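PDB 6MPR: malonate decarboxylase subunit alpha from Acinetobacter baumannii ATCC 17978, which probably exchanges the acetyl group on the acyl carrier protein for malonyl, as the transferase subunit of the malonate decarboxylase complex. Local coordinates for residues E32-Y37 with I49-T54; D60-E65 with H88-I93; I172-S177 with V212-S217; P302-I307 with G322-M327; M374-T379 with M466-D471. One frame throughout, in Å; residues are numbered along the deposited sequence. Where two conformers were deposited one is given.

Contact 1 (E32-Y37 with I49-T54); sequences EMANQY and IKVLET
Lys50 lays its aliphatic chain across one face of the Tyr37 ring in a CH-pi contact. Its CG stands 4.2 Å from the ring centroid and 18° off the ring normal, nearly above the face though displaced toward the rim. A bend at the second torsion (chi2 75°) turns the rest of the chain along the ring, where Lys50 CE comes within 3.4 Å of Tyr37 OH. Lysine suits the place because its methylenes can cover an aromatic face while its amine stays at the exposed surface. The opposite face of the same ring is covered by CG of Gln36.

Apolar contacts continue along the interface. Tyr37 CB rests 4.0 Å from Val51 CG2, and Ala34 CB lies 4.0 Å from Thr54 CG2, a methyl that in one of the two Met33 conformers also meets Met33 CE at 3.8 Å. Alanine is small enough to let the two backbones approach, with CA of Ala34 only 6.0 Å from CA of Val51. The C-terminal part of helix 22-34 with the residues that follow packs against helix 48-55 at the periphery of the chain, with the short edge strand 42-43 of the large parallel sheet lying between them in sequence.

No hydrogen bond crosses; two side chains bond within their own segments. Thr54 OG1 donates to Lys50 O (2.7 Å), one turn back in its helix, which directs its methyl CG2 toward Ala34. Gln36 NE2 donates to Met33 O (3.0 Å), in the carbonyl plane and on a lone pair, holding the amide beside the tyrosine. Asn35, on the far side, bonds through OD1 to Tyr221 OH.

Contact 2 (D60-E65 with H88-I93); sequences DKVVLE and HDLHMI
Met92 is coiled by two successive bends (chi2 -54°, chi3 -61°), which swing its methyl back over Val62 and Leu64 of the adjacent strand. CE then sits 3.9 Å from Val62 CG1 and 3.8 Å from Leu64 CB, a fit that the unbranched, flexible methionine achieves easily. On the other face, His91 extends its ring with CG anti to the backbone N (chi1 178°), so that it runs alongside Lys61 in the same direction.

The backbones are joined as a regular parallel ladder of four bonds. His91 N donates to Asp60 O (2.9 Å), Val62 N to His91 O (2.8 Å), Ile93 N to Val62 O (2.9 Å), and Leu64 N to Ile93 O (3.2 Å). The donors alternate between the strands, and CA-H groups of Lys61, Met92 and Val63 add weaker contacts to the same carbonyls.

Side chains alternate too. Lys61, Val63, His91 and Ile93 share one face, where Ile93 CD1 packs 3.7 Å from Lys61 CB; beta-branched residues such as valine and isoleucine suit extended backbone. One water links the polar ends, lying 2.8 Å from His91 ND1 at the edge of the ring and weakly bound by Lys61 NZ. The other ring nitrogen, NE2, is bonded to Asp115 on the next strand, fixing how the imidazole is turned. On the opposite face Leu90 and Met92 meet Leu79 of helix 73-79.

Strand 61-64, helix 73-79 and strand 90-94 form a beta-alpha-beta unit within the central parallel sheet of the N-terminal half, an alpha/beta architecture.

Contact 3 (I172-S177 with V212-S217); sequences IYTGPS and VDIPAS
Asp213 OD2 is gripped by two successive backbone amides, Thr174 N and Gly175 N, each at 2.9 Å. Both come from the same face of the carboxylate: Thr174 N on the anti side, 22° out of the plane, and Gly175 N from well above it along an almost straight bond. Aspartate suits the spot, its short side chain placing one oxygen where the turning backbone offers two N-H groups. The positive phi of Gly175 (62°) favours glycine, with no room for a CB beside Pro176 CD. The other oxygen, OD1, forms salt bridges with Arg211 and Arg347, so this buried carboxylate is probably ionised.

Beside it lies a classic beta bulge, with Asp213 and Ile214 both facing Ile172. Ile172 O accepts from Asp213 N at 2.8 Å and from Ile214 N at 3.2 Å, while Ile172 N donates to Ile214 O. The two isoleucine side chains lie side by side, CB of Ile172 3.8 Å from CB of Ile214.

Strand 172-173, also bonded through Tyr173 to Phe164 and Met165, is the edge of a small mixed sheet that Asp213 and Ile214 join by a single bridge; Ile214 packs on Pro182 and Ile185 of helix 181-189.

Contact 4 (P302-I307 with G322-M327); sequences PHPTLI and GTELGM
Met327 closes a type II beta turn, Glu324 to Met327, and drives its coiled side chain between Pro302 and Pro304 of the facing loop and Ile307 at the start of the next helix. Bends at chi2 (-73°) and chi3 (-74°) fold the thioether around Pro302 O, bringing CE of Met327 within 3.4 Å of that oxygen. SD meets Ile307 CD1 at 3.7 Å, tip to tip, whereas CG of Met327 packs 3.9 Å from Pro304 CG, the two side chains set at a slant. Methionine suits this place because its pliable chain can follow two rigid prolines and a branched isoleucine.

The Pro302 ring touches the other loop along both limbs: CB faces Met327 CE at 4.0 Å and CD packs 3.4 Å from Gly322 O. The carbonyl O of Pro302 meets Glu324 CB at 3.5 Å. No hydrogen bond joins the segments.

Further out, the turn's own bond runs from Met327 N to Glu324 O, and Gly326 takes the positive phi that suits glycine. Both loops follow neighbouring parallel strands, 297-299 and 317-319, of the second large sheet. Helix 272-287 holds the first loop, Glu278 bonding to His303 ND1 and to Thr305 OG1.

Glu324 is fixed from both oxygens: OE2 accepts from Thr236 OG1 and Phe235 N, while OE1 takes Leu325 N at 2.8 Å, met on the anti side but 30° out of the carboxylate plane.

Contact 5 (M374-T379 with M466-D471); sequences MGHSST and MIYGDD
Gly375 and Gly469 form the tight part of this contact, their CA atoms just 3.9 Å apart. Glycine suits position 469 because its CA lies so close to Met374 O, directing a C-H at that oxygen from 3.4 Å away. Just beside them His376 ND1 accepts from Gly469 N at 2.9 Å, the donor tilted 24° from the ring plane. The edge of Tyr468 is turned toward the imidazole face in an offset edge-to-face pair, centroids 5.7 Å apart and planes at 78°.

Next comes a classic beta bulge, in which Met466 and Ile467 both face Ser377. Ser377 N donates to Ile467 O (2.9 Å), and Ser377 O takes Ile467 N at 3.2 Å together with a weak, bent bond from Met466 N.

The ends are looser. Thr379 CG2 stands 4.1 Å from Met466 CE, an apolar touch between the methyl of a branched threonine and a flexible thioether. At the other end Asp470 has little packing against 374-379: OD1 is 4.0 Å from His376 CE1, while OD2 is held by salt bridges with Arg399 and Arg425 of the second subunit. Asp471 pairs with the same two arginines of that subunit.

Chemically, the two aspartates turn this short 3-10 turn into an acidic patch matched to basic residues across the dimer interface, and the accepting role of His376 ND1 is consistent with a neutral ring whose hydrogen sits on NE2.

Overall arrangement
The five contacts follow one another along the chain, each closing before the next opens, so none nests or crosses. Contact 1 closes the short excursion through strand 42-43, and helix 48-55 then leads into strand 61-64 of contact 2, which closes the crossover from that strand through helix 73-79 to strand 90-94. Contact 3 ties the small mixed sheet to the loop before strand 221-224. Contact 4 closes a brief loop in the second half of the chain and touches contact 3 directly, Thr323 packing on Pro176 and Ser177. Contact 5 closes the longest loop, 86 residues, across the chain's centre from contacts 1, 3 and 4; like contact 3, it meets the second subunit.

Contact 1 (E32-Y37 with I49-T54)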
# COMPACT_ATOMS: atom_id res chain seq x y z
N GLU A 32 19.44 26.65 13.50
CA GLU A 32 19.95 27.91 14.04
C GLU A 32 21.23 28.32 13.33
O GLU A 32 21.41 29.49 12.99
CB GLU A 32 20.19 27.75 15.54
CG GLU A 32 20.17 29.02 16.33
CD GLU A 32 19.87 28.73 17.78
OE1 GLU A 32 20.62 27.95 18.40
OE2 GLU A 32 18.85 29.25 18.28
N MET A 33 22.11 27.35 13.06
CA MET A 33 23.36 27.65 12.37
C MET A 33 23.11 28.00 10.90
O MET A 33 23.73 28.92 10.37
CB MET A 33 24.32 26.47 12.49
CG MET A 33 25.12 26.44 13.78
SD MET A 33 26.23 25.03 13.86
CE MET A 33 26.81 24.97 12.17
N ALA A 34 22.21 27.27 10.25
CA ALA A 34 21.94 27.52 8.83
C ALA A 34 21.23 28.84 8.61
O ALA A 34 21.40 29.46 7.55
CB ALA A 34 21.10 26.38 8.24
N ASN A 35 20.43 29.29 9.58
CA ASN A 35 19.59 30.47 9.38
C ASN A 35 20.40 31.74 9.15
O ASN A 35 19.88 32.71 8.59
CB ASN A 35 18.65 30.68 10.57
CG ASN A 35 17.45 29.74 10.54
OD1 ASN A 35 17.10 29.17 9.49
ND2 ASN A 35 16.81 29.58 11.69
N GLN A 36 21.66 31.77 9.58
CA GLN A 36 22.49 32.93 9.29
C GLN A 36 22.72 33.11 7.80
O GLN A 36 23.08 34.22 7.38
CB GLN A 36 23.84 32.81 10.00
CG GLN A 36 24.79 31.84 9.33
CD GLN A 36 26.09 31.68 10.09
OE1 GLN A 36 26.91 32.60 10.14
NE2 GLN A 36 26.28 30.51 10.69
N TYR A 37 22.53 32.06 6.99
CA TYR A 37 22.73 32.14 5.55
C TYR A 37 21.44 32.30 4.77
O TYR A 37 21.51 32.56 3.56
CB TYR A 37 23.46 30.90 5.04
CG TYR A 37 24.76 30.62 5.74
CD1 TYR A 37 25.85 31.46 5.58
CD2 TYR A 37 24.90 29.50 6.56
CE1 TYR A 37 27.04 31.22 6.21
CE2 TYR A 37 26.10 29.25 7.22
CZ TYR A 37 27.16 30.11 7.03
OH TYR A 37 28.37 29.88 7.66
N ILE A 49 25.43 25.05 -1.31
CA ILE A 49 26.43 24.05 -0.90
C ILE A 49 26.80 24.22 0.56
O ILE A 49 26.85 23.25 1.33
CB ILE A 49 27.67 24.11 -1.81
CG1 ILE A 49 27.35 23.50 -3.18
CG2 ILE A 49 28.83 23.36 -1.13
CD1 ILE A 49 28.32 23.90 -4.27
N LYS A 50 27.04 25.46 0.98
CA LYS A 50 27.35 25.72 2.38
C LYS A 50 26.19 25.32 3.27
O LYS A 50 26.40 24.78 4.36
CB LYS A 50 27.70 27.20 2.57
CG LYS A 50 28.07 27.57 4.00
CD LYS A 50 29.47 27.07 4.36
CE LYS A 50 29.89 27.51 5.75
NZ LYS A 50 31.28 27.07 6.06
N VAL A 51 24.96 25.56 2.82
CA VAL A 51 23.82 25.22 3.66
C VAL A 51 23.66 23.70 3.75
O VAL A 51 23.34 23.17 4.83
CB VAL A 51 22.54 25.91 3.15
CG1 VAL A 51 21.32 25.37 3.88
CG2 VAL A 51 22.65 27.43 3.33
N LEU A 52 23.87 22.97 2.64
CA LEU A 52 23.86 21.50 2.71
C LEU A 52 24.89 20.97 3.70
O LEU A 52 24.60 20.05 4.47
CB LEU A 52 24.10 20.88 1.33
CG LEU A 52 22.99 21.05 0.29
CD1 LEU A 52 23.41 20.47 -1.07
CD2 LEU A 52 21.69 20.39 0.74
N GLU A 53 26.10 21.53 3.68
CA GLU A 53 27.15 21.15 4.62
C GLU A 53 26.83 21.51 6.06
O GLU A 53 27.54 21.06 6.98
CB GLU A 53 28.47 21.81 4.20
CG GLU A 53 29.06 21.24 2.93
CD GLU A 53 30.26 22.03 2.44
OE1 GLU A 53 30.93 21.54 1.50
OE2 GLU A 53 30.54 23.13 2.99
N THR A 54 25.84 22.36 6.28
CA THR A 54 25.42 22.78 7.62
C THR A 54 24.27 21.93 8.13
O THR A 54 24.22 21.59 9.32
CB THR A 54 25.00 24.25 7.60
OG1 THR A 54 26.05 25.05 7.05
CG2 THR A 54 24.65 24.75 9.00

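Contact 2 (D60-E65 with H88-I93)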
# COMPACT_ATOMS: atom_id res chain seq x y z
N ASP A 60 23.96 10.50 8.01
CA ASP A 60 22.53 10.76 7.84
C ASP A 60 21.92 9.86 6.79
O ASP A 60 22.53 9.60 5.75
CB ASP A 60 22.30 12.21 7.41
CG ASP A 60 22.10 13.15 8.57
OD1 ASP A 60 22.02 12.68 9.73
OD2 ASP A 60 22.00 14.37 8.32
N LYS A 61 20.69 9.39 7.05
CA LYS A 61 19.83 8.88 5.99
C LYS A 61 19.25 10.05 5.21
O LYS A 61 18.51 10.86 5.77
CB LYS A 61 18.71 8.02 6.59
CG LYS A 61 19.21 6.77 7.30
CD LYS A 61 18.05 5.97 7.88
CE LYS A 61 18.53 4.79 8.71
NZ LYS A 61 19.42 5.21 9.82
N VAL A 62 19.56 10.13 3.92
CA VAL A 62 19.19 11.27 3.09
C VAL A 62 18.34 10.72 1.96
O VAL A 62 18.85 9.97 1.12
CB VAL A 62 20.43 11.99 2.53
CG1 VAL A 62 20.01 13.15 1.61
CG2 VAL A 62 21.31 12.48 3.69
N VAL A 63 17.07 11.08 1.95
CA VAL A 63 16.21 10.82 0.80
C VAL A 63 16.49 11.88 -0.25
O VAL A 63 16.45 13.08 0.05
CB VAL A 63 14.73 10.84 1.22
CG1 VAL A 63 13.81 10.81 -0.01
CG2 VAL A 63 14.42 9.67 2.17
N LEU A 64 16.74 11.45 -1.48
CA LEU A 64 17.06 12.36 -2.58
C LEU A 64 16.18 11.98 -3.75
O LEU A 64 16.17 10.81 -4.16
CB LEU A 64 18.54 12.27 -2.98
CG LEU A 64 18.97 13.02 -4.25
CD1 LEU A 64 18.69 14.50 -4.09
CD2 LEU A 64 20.46 12.80 -4.52
N GLU A 65 15.40 12.94 -4.25
CA GLU A 65 14.57 12.70 -5.43
C GLU A 65 15.39 12.90 -6.70
O GLU A 65 15.99 13.96 -6.89
CB GLU A 65 13.38 13.67 -5.43
CG GLU A 65 12.36 13.44 -4.32
CD GLU A 65 11.20 14.42 -4.39
OE1 GLU A 65 11.18 15.26 -5.31
OE2 GLU A 65 10.33 14.38 -3.51
N HIS A 88 30.25 12.76 4.66
CA HIS A 88 30.70 11.43 4.27
C HIS A 88 29.78 10.41 4.92
O HIS A 88 29.02 10.74 5.83
CB HIS A 88 32.16 11.18 4.68
CG HIS A 88 32.44 11.48 6.12
ND1 HIS A 88 32.25 10.55 7.12
CD2 HIS A 88 32.88 12.61 6.72
CE1 HIS A 88 32.57 11.10 8.28
NE2 HIS A 88 32.95 12.34 8.07
N ASP A 89 29.83 9.18 4.41
CA ASP A 89 29.05 8.06 4.94
C ASP A 89 27.56 8.36 4.93
O ASP A 89 26.80 7.86 5.78
CB ASP A 89 29.50 7.69 6.36
CG ASP A 89 30.87 7.06 6.37
OD1 ASP A 89 30.98 5.88 5.99
OD2 ASP A 89 31.85 7.76 6.71
N LEU A 90 27.12 9.17 3.97
CA LEU A 90 25.69 9.37 3.78
C LEU A 90 25.02 8.07 3.37
O LEU A 90 25.56 7.30 2.57
CB LEU A 90 25.43 10.46 2.73
CG LEU A 90 25.86 11.88 3.12
CD1 LEU A 90 25.28 12.92 2.19
CD2 LEU A 90 25.50 12.18 4.59
N HIS A 91 23.86 7.81 3.93
CA HIS A 91 23.06 6.64 3.59
C HIS A 91 21.96 7.18 2.68
O HIS A 91 21.02 7.82 3.15
CB HIS A 91 22.52 5.97 4.85
CG HIS A 91 21.65 4.77 4.60
ND1 HIS A 91 21.33 3.89 5.61
CD2 HIS A 91 21.03 4.32 3.49
CE1 HIS A 91 20.55 2.94 5.12
NE2 HIS A 91 20.34 3.18 3.84
N MET A 92 22.11 6.95 1.38
CA MET A 92 21.15 7.50 0.43
C MET A 92 19.95 6.58 0.32
O MET A 92 20.09 5.35 0.27
CB MET A 92 21.78 7.70 -0.95
CG MET A 92 23.03 8.56 -0.92
SD MET A 92 22.80 10.18 -0.13
CE MET A 92 21.54 10.88 -1.21
N ILE A 93 18.77 7.19 0.27
CA ILE A 93 17.50 6.49 0.10
C ILE A 93 16.85 7.10 -1.12
O ILE A 93 16.43 8.26 -1.10
CB ILE A 93 16.60 6.62 1.34
CG1 ILE A 93 17.31 6.02 2.55
CG2 ILE A 93 15.28 5.87 1.12
CD1 ILE A 93 16.70 6.41 3.89
O HOH W 1 22.19 4.20 8.26

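Contact 3 (I172-S177 with V212-S217)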
# COMPACT_ATOMS: atom_id res chain seq x y z
N ILE A 172 4.43 24.34 -0.85
CA ILE A 172 4.96 23.89 -2.13
C ILE A 172 3.81 23.52 -3.05
O ILE A 172 2.88 22.81 -2.66
CB ILE A 172 5.91 22.67 -1.99
CG1 ILE A 172 6.89 22.84 -0.83
CG2 ILE A 172 6.68 22.48 -3.29
CD1 ILE A 172 7.92 23.94 -1.04
N TYR A 173 3.91 23.96 -4.30
CA TYR A 173 3.08 23.45 -5.39
C TYR A 173 3.92 22.46 -6.19
O TYR A 173 4.96 22.83 -6.73
CB TYR A 173 2.59 24.59 -6.27
CG TYR A 173 1.89 24.13 -7.53
CD1 TYR A 173 0.74 23.36 -7.45
CD2 TYR A 173 2.39 24.44 -8.79
CE1 TYR A 173 0.10 22.91 -8.60
CE2 TYR A 173 1.77 24.01 -9.94
CZ TYR A 173 0.61 23.24 -9.84
OH TYR A 173 -0.02 22.80 -10.98
N THR A 174 3.49 21.18 -6.21
CA THR A 174 4.15 20.15 -7.01
C THR A 174 3.36 19.72 -8.24
O THR A 174 3.95 19.17 -9.18
CB THR A 174 4.45 18.91 -6.14
OG1 THR A 174 3.26 18.47 -5.48
CG2 THR A 174 5.48 19.23 -5.08
N GLY A 175 2.04 19.94 -8.26
CA GLY A 175 1.25 19.85 -9.47
C GLY A 175 1.24 18.48 -10.13
O GLY A 175 1.19 17.44 -9.46
N PRO A 176 1.28 18.47 -11.47
CA PRO A 176 1.29 17.18 -12.18
C PRO A 176 2.44 16.28 -11.78
O PRO A 176 2.32 15.05 -11.89
CB PRO A 176 1.39 17.59 -13.66
CG PRO A 176 0.82 18.99 -13.70
CD PRO A 176 1.21 19.63 -12.38
N SER A 177 3.55 16.83 -11.29
CA SER A 177 4.70 16.02 -10.93
C SER A 177 4.82 15.81 -9.42
O SER A 177 5.94 15.69 -8.90
CB SER A 177 5.98 16.63 -11.50
OG SER A 177 5.92 16.56 -12.90
N VAL A 212 -1.71 24.24 -2.74
CA VAL A 212 -0.70 23.75 -1.81
C VAL A 212 -0.73 22.23 -1.85
O VAL A 212 -1.73 21.62 -1.46
CB VAL A 212 -0.93 24.27 -0.38
CG1 VAL A 212 0.14 23.71 0.55
CG2 VAL A 212 -0.91 25.81 -0.34
N ASP A 213 0.36 21.63 -2.31
CA ASP A 213 0.51 20.18 -2.29
C ASP A 213 1.29 19.69 -1.08
O ASP A 213 1.04 18.58 -0.59
CB ASP A 213 1.23 19.71 -3.55
CG ASP A 213 0.36 19.83 -4.78
OD1 ASP A 213 -0.70 19.17 -4.81
OD2 ASP A 213 0.71 20.57 -5.73
N ILE A 214 2.25 20.49 -0.60
CA ILE A 214 3.01 20.18 0.60
C ILE A 214 2.87 21.39 1.51
O ILE A 214 3.32 22.48 1.15
CB ILE A 214 4.51 19.93 0.31
CG1 ILE A 214 4.70 18.83 -0.75
CG2 ILE A 214 5.25 19.61 1.60
CD1 ILE A 214 4.28 17.45 -0.29
N PRO A 215 2.26 21.26 2.69
CA PRO A 215 2.11 22.42 3.58
C PRO A 215 3.44 22.93 4.13
O PRO A 215 4.39 22.18 4.34
CB PRO A 215 1.24 21.89 4.73
CG PRO A 215 0.74 20.54 4.30
CD PRO A 215 1.71 20.03 3.27
N ALA A 216 3.45 24.24 4.38
CA ALA A 216 4.63 24.92 4.92
C ALA A 216 5.18 24.25 6.17
O ALA A 216 6.39 24.22 6.39
CB ALA A 216 4.27 26.38 5.21
N SER A 217 4.30 23.73 7.03
CA SER A 217 4.84 23.17 8.27
C SER A 217 5.60 21.86 8.04
O SER A 217 6.31 21.41 8.95
CB SER A 217 3.71 22.97 9.28
OG SER A 217 2.78 22.01 8.81

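Contact 4 (P302-I307 with G322-M327)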
# COMPACT_ATOMS: atom_id res chain seq x y z
N PRO A 302 -0.23 9.50 -17.91
CA PRO A 302 -1.00 9.89 -19.12
C PRO A 302 -0.27 9.54 -20.41
O PRO A 302 0.35 10.38 -21.08
CB PRO A 302 -1.16 11.40 -18.94
CG PRO A 302 -0.72 11.72 -17.55
CD PRO A 302 0.30 10.69 -17.23
N HIS A 303 -0.32 8.26 -20.78
CA HIS A 303 0.33 7.80 -21.99
C HIS A 303 -0.27 8.54 -23.18
O HIS A 303 -1.50 8.52 -23.35
CB HIS A 303 0.11 6.30 -22.20
CG HIS A 303 0.82 5.42 -21.22
ND1 HIS A 303 0.86 4.04 -21.36
CD2 HIS A 303 1.50 5.70 -20.09
CE1 HIS A 303 1.54 3.52 -20.36
NE2 HIS A 303 1.95 4.50 -19.57
N PRO A 304 0.54 9.21 -24.02
CA PRO A 304 -0.03 9.75 -25.26
C PRO A 304 -0.67 8.67 -26.10
O PRO A 304 -1.64 8.94 -26.82
CB PRO A 304 1.18 10.38 -25.96
CG PRO A 304 2.11 10.72 -24.82
CD PRO A 304 1.98 9.51 -23.92
N THR A 305 -0.18 7.43 -26.01
CA THR A 305 -0.78 6.37 -26.82
C THR A 305 -2.16 5.95 -26.31
O THR A 305 -2.84 5.20 -27.01
CB THR A 305 0.13 5.14 -26.88
OG1 THR A 305 0.44 4.68 -25.55
CG2 THR A 305 1.40 5.46 -27.63
N LEU A 306 -2.58 6.43 -25.13
CA LEU A 306 -3.95 6.21 -24.67
C LEU A 306 -4.93 7.25 -25.20
O LEU A 306 -6.14 7.09 -25.01
CB LEU A 306 -4.00 6.21 -23.12
CG LEU A 306 -5.20 5.55 -22.45
CD1 LEU A 306 -5.19 4.05 -22.73
CD2 LEU A 306 -5.18 5.82 -20.94
N ILE A 307 -4.46 8.29 -25.89
CA ILE A 307 -5.37 9.35 -26.34
C ILE A 307 -6.53 8.81 -27.19
O ILE A 307 -7.68 9.17 -26.92
CB ILE A 307 -4.59 10.47 -27.04
CG1 ILE A 307 -3.72 11.22 -26.00
CG2 ILE A 307 -5.53 11.44 -27.75
CD1 ILE A 307 -2.83 12.28 -26.60
N GLY A 322 2.49 9.88 -12.01
CA GLY A 322 3.21 11.08 -12.37
C GLY A 322 2.57 11.69 -13.60
O GLY A 322 1.54 11.22 -14.07
N THR A 323 3.21 12.72 -14.12
CA THR A 323 2.76 13.39 -15.33
C THR A 323 3.28 12.66 -16.57
O THR A 323 3.91 11.60 -16.48
CB THR A 323 3.24 14.85 -15.35
OG1 THR A 323 2.49 15.58 -16.32
CG2 THR A 323 4.73 14.93 -15.72
N GLU A 324 3.00 13.22 -17.74
CA GLU A 324 3.86 12.96 -18.90
C GLU A 324 4.06 14.27 -19.63
O GLU A 324 3.12 15.05 -19.78
CB GLU A 324 3.31 11.89 -19.87
CG GLU A 324 4.17 11.70 -21.13
CD GLU A 324 5.64 11.30 -20.84
OE1 GLU A 324 6.32 11.92 -19.99
OE2 GLU A 324 6.13 10.37 -21.48
N LEU A 325 5.30 14.53 -20.05
CA LEU A 325 5.62 15.79 -20.69
C LEU A 325 4.82 15.97 -21.97
O LEU A 325 4.68 15.04 -22.78
CB LEU A 325 7.12 15.88 -21.00
CG LEU A 325 8.08 15.83 -19.81
CD1 LEU A 325 9.46 16.12 -20.33
CD2 LEU A 325 7.66 16.84 -18.73
N GLY A 326 4.31 17.18 -22.17
CA GLY A 326 3.46 17.47 -23.31
C GLY A 326 2.00 17.11 -23.15
O GLY A 326 1.19 17.49 -24.00
N MET A 327 1.63 16.38 -22.09
CA MET A 327 0.25 15.94 -21.89
C MET A 327 -0.51 16.81 -20.90
O MET A 327 -1.70 16.57 -20.67
CB MET A 327 0.22 14.48 -21.42
CG MET A 327 0.58 13.49 -22.52
SD MET A 327 -0.73 13.30 -23.74
CE MET A 327 -1.86 12.33 -22.75

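Contact 5 (M374-T379 with M466-D471)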
# COMPACT_ATOMS: atom_id res chain seq x y z
N MET A 374 10.43 -21.99 -14.74
CA MET A 374 9.39 -21.88 -13.73
C MET A 374 8.59 -20.59 -13.87
O MET A 374 7.63 -20.38 -13.13
CB MET A 374 10.00 -21.95 -12.33
CG MET A 374 10.51 -23.32 -11.93
SD MET A 374 9.13 -24.45 -11.71
CE MET A 374 8.32 -23.72 -10.28
N GLY A 375 8.96 -19.71 -14.81
CA GLY A 375 8.32 -18.43 -14.93
C GLY A 375 8.94 -17.31 -14.12
O GLY A 375 8.43 -16.19 -14.16
N HIS A 376 10.02 -17.58 -13.36
CA HIS A 376 10.68 -16.49 -12.64
C HIS A 376 11.22 -15.48 -13.64
O HIS A 376 11.83 -15.85 -14.64
CB HIS A 376 11.81 -17.02 -11.76
CG HIS A 376 11.37 -18.00 -10.71
ND1 HIS A 376 10.23 -17.83 -9.96
CD2 HIS A 376 11.94 -19.15 -10.29
CE1 HIS A 376 10.10 -18.85 -9.12
NE2 HIS A 376 11.13 -19.66 -9.30
N SER A 377 11.01 -14.21 -13.36
CA SER A 377 11.25 -13.15 -14.33
C SER A 377 12.15 -12.08 -13.72
O SER A 377 11.97 -11.68 -12.57
CB SER A 377 9.93 -12.52 -14.79
OG SER A 377 9.10 -13.48 -15.44
N SER A 378 13.13 -11.62 -14.50
CA SER A 378 13.99 -10.55 -14.02
C SER A 378 14.55 -9.78 -15.21
O SER A 378 14.65 -10.30 -16.33
CB SER A 378 15.13 -11.09 -13.15
OG SER A 378 15.99 -10.05 -12.75
N THR A 379 14.90 -8.52 -14.96
CA THR A 379 15.64 -7.72 -15.93
C THR A 379 17.09 -7.52 -15.52
O THR A 379 17.85 -6.89 -16.27
CB THR A 379 14.97 -6.35 -16.15
OG1 THR A 379 14.89 -5.66 -14.90
CG2 THR A 379 13.57 -6.52 -16.76
N MET A 466 12.18 -9.86 -10.44
CA MET A 466 11.14 -8.86 -10.59
C MET A 466 9.77 -9.45 -10.29
O MET A 466 9.01 -8.91 -9.48
CB MET A 466 11.20 -8.28 -12.00
CG MET A 466 10.29 -7.12 -12.23
SD MET A 466 10.58 -6.36 -13.85
CE MET A 466 10.04 -7.69 -14.92
N ILE A 467 9.45 -10.59 -10.89
CA ILE A 467 8.15 -11.23 -10.73
C ILE A 467 8.39 -12.72 -10.58
O ILE A 467 9.01 -13.34 -11.46
CB ILE A 467 7.22 -10.96 -11.93
CG1 ILE A 467 6.81 -9.48 -11.98
CG2 ILE A 467 5.94 -11.78 -11.82
CD1 ILE A 467 6.05 -9.15 -13.23
N TYR A 468 7.91 -13.30 -9.48
CA TYR A 468 8.08 -14.73 -9.24
C TYR A 468 7.12 -15.54 -10.09
O TYR A 468 5.99 -15.14 -10.36
CB TYR A 468 7.90 -15.08 -7.76
CG TYR A 468 9.15 -14.72 -6.96
CD1 TYR A 468 9.32 -13.44 -6.45
CD2 TYR A 468 10.15 -15.65 -6.75
CE1 TYR A 468 10.46 -13.09 -5.75
CE2 TYR A 468 11.29 -15.31 -6.03
CZ TYR A 468 11.44 -14.02 -5.53
OH TYR A 468 12.55 -13.65 -4.83
N GLY A 469 7.60 -16.72 -10.51
CA GLY A 469 6.82 -17.54 -11.42
C GLY A 469 5.45 -17.89 -10.87
O GLY A 469 4.47 -17.97 -11.62
N ASP A 470 5.36 -18.11 -9.56
CA ASP A 470 4.08 -18.47 -8.97
C ASP A 470 3.09 -17.31 -8.94
O ASP A 470 1.90 -17.54 -8.68
CB ASP A 470 4.30 -19.02 -7.56
CG ASP A 470 5.42 -18.29 -6.80
OD1 ASP A 470 6.62 -18.41 -7.17
OD2 ASP A 470 5.09 -17.57 -5.84
N ASP A 471 3.53 -16.07 -9.21
CA ASP A 471 2.63 -14.92 -9.32
C ASP A 471 2.13 -14.68 -10.73
O ASP A 471 1.22 -13.86 -10.92
CB ASP A 471 3.32 -13.66 -8.80
CG ASP A 471 3.31 -13.58 -7.30
OD1 ASP A 471 2.22 -13.80 -6.72
OD2 ASP A 471 4.38 -13.35 -6.71